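Local coordinates for protein alginate lyase (Paenibacillus sp. FPU-7, PDB 6KFN) that cleaves the polysaccharide alginate by beta-elimination, as an alginate lyase built on a right-handed parallel beta-helix, at residues L75-G79 / D80-I84. Sequence-based numbering, arbitrary orientation. Where two conformers were deposited one is given.
Sequences LYVTG and DYWNI
Leu75 and Val77 face Ile84 and Trp82 across one turn of a right-handed parallel beta-helix, where strand 73-77 bends through residues 78-81 into strand 82-85. The two short strand segments run nearly antiparallel, at 157°, with axes 10.8 Å apart, too far for backbone pairing; inward-pointing side chains fill the space between these two walls of the coil. In one of its two modelled conformers, Ile84 holds CG1 anti to the carbonyl carbon (chi1 -58°), and an extended chi2 of 160° carries CD1 on to meet Leu75 CD2 tip to tip at 3.8 Å. In that conformer Ile84 CD1 also meets Val77 CG2, 3.9 Å away; the other may differ. Branched, apolar side chains suit such a buried interior, while the alternating Tyr76 and Asn83 turn outward to polar partners, Asp99 and Gln105.

Nearer the bend, Val77 and Trp82 pass one another, pointing opposite ways, and Val77 CG1 approaches Trp82 CD1 obliquely at 4.1 Å. The large indole suits this place because it packs beside Val77 and still reaches the preceding coil, where its NE1 donates a hydrogen bond to Ala43 O. With an alanine here, Val77 CG1 would probably face a gap and Ala43 O would lose its indole donor. At the corner Gly79 brings no side chain against the indole; its buried O, with no hydrogen-bonding partner in the model, lies 3.6 Å from Trp82 CD1.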
# COMPACT_ATOMS: atom_id res chain seq x y z
N LEU A 75 12.32 5.02 1.61
CA LEU A 75 13.05 3.78 1.40
C LEU A 75 12.71 3.25 0.02
O LEU A 75 11.54 3.17 -0.35
CB LEU A 75 12.66 2.77 2.49
CG LEU A 75 13.39 1.42 2.46
CD1 LEU A 75 14.92 1.60 2.74
CD2 LEU A 75 12.78 0.46 3.45
N TYR A 76 13.75 2.84 -0.73
CA TYR A 76 13.61 2.29 -2.08
C TYR A 76 14.18 0.88 -2.02
O TYR A 76 15.38 0.71 -1.80
CB TYR A 76 14.38 3.15 -3.08
CG TYR A 76 14.31 2.72 -4.52
CD1 TYR A 76 13.19 2.13 -5.06
CD2 TYR A 76 15.38 2.92 -5.37
CE1 TYR A 76 13.11 1.80 -6.42
CE2 TYR A 76 15.32 2.60 -6.71
CZ TYR A 76 14.19 2.03 -7.23
OH TYR A 76 14.17 1.73 -8.56
N VAL A 77 13.33 -0.13 -2.23
CA VAL A 77 13.71 -1.54 -2.11
C VAL A 77 13.74 -2.13 -3.51
O VAL A 77 12.72 -2.13 -4.20
CB VAL A 77 12.72 -2.31 -1.21
CG1 VAL A 77 13.23 -3.74 -1.02
CG2 VAL A 77 12.50 -1.61 0.12
N THR A 78 14.90 -2.67 -3.90
CA THR A 78 15.12 -3.28 -5.19
C THR A 78 15.65 -4.69 -5.10
O THR A 78 15.91 -5.30 -6.14
CB THR A 78 16.01 -2.43 -6.10
OG1 THR A 78 17.23 -2.16 -5.41
CG2 THR A 78 15.34 -1.13 -6.48
N GLY A 79 15.81 -5.23 -3.90
CA GLY A 79 16.22 -6.60 -3.69
C GLY A 79 15.10 -7.39 -3.01
O GLY A 79 14.07 -6.88 -2.62
N ASP A 80 15.38 -8.69 -2.87
CA ASP A 80 14.40 -9.63 -2.35
C ASP A 80 14.67 -9.97 -0.89
O ASP A 80 15.78 -9.84 -0.39
CB ASP A 80 14.45 -10.95 -3.16
CG ASP A 80 14.09 -10.80 -4.61
OD1 ASP A 80 13.49 -9.79 -5.03
OD2 ASP A 80 14.38 -11.76 -5.34
N TYR A 81 13.63 -10.44 -0.19
CA TYR A 81 13.78 -11.03 1.14
C TYR A 81 14.37 -10.02 2.14
O TYR A 81 15.29 -10.34 2.89
CB TYR A 81 14.57 -12.34 1.09
CG TYR A 81 13.77 -13.49 0.54
CD1 TYR A 81 12.78 -14.10 1.34
CD2 TYR A 81 13.97 -13.99 -0.72
CE1 TYR A 81 12.02 -15.14 0.90
CE2 TYR A 81 13.16 -15.08 -1.19
CZ TYR A 81 12.23 -15.61 -0.35
OH TYR A 81 11.47 -16.68 -0.80
N TRP A 82 13.74 -8.85 2.18
CA TRP A 82 13.91 -7.90 3.26
C TRP A 82 12.74 -8.00 4.23
O TRP A 82 11.59 -8.08 3.80
CB TRP A 82 13.98 -6.44 2.73
CG TRP A 82 15.23 -6.15 1.97
CD1 TRP A 82 15.53 -6.61 0.71
CD2 TRP A 82 16.38 -5.44 2.45
NE1 TRP A 82 16.78 -6.19 0.35
CE2 TRP A 82 17.34 -5.50 1.41
CE3 TRP A 82 16.68 -4.75 3.63
CZ2 TRP A 82 18.57 -4.88 1.51
CZ3 TRP A 82 17.92 -4.13 3.72
CH2 TRP A 82 18.84 -4.22 2.68
N ASN A 83 13.04 -7.92 5.52
CA ASN A 83 12.06 -7.69 6.59
C ASN A 83 12.28 -6.28 7.10
O ASN A 83 13.36 -5.94 7.58
CB ASN A 83 12.25 -8.68 7.72
CG ASN A 83 11.91 -10.12 7.32
OD1 ASN A 83 11.23 -10.34 6.30
ND2 ASN A 83 12.32 -11.07 8.13
N ILE A 84 11.25 -5.45 6.91
CA ILE A 84 11.26 -4.03 7.27
C ILE A 84 10.24 -3.87 8.38
O ILE A 84 9.05 -4.05 8.14
CB ILE A 84 10.92 -3.18 6.03
CG1 ILE A 84 11.90 -3.45 4.89
CG2 ILE A 84 10.89 -1.71 6.41
CD1 ILE A 84 11.41 -3.06 3.54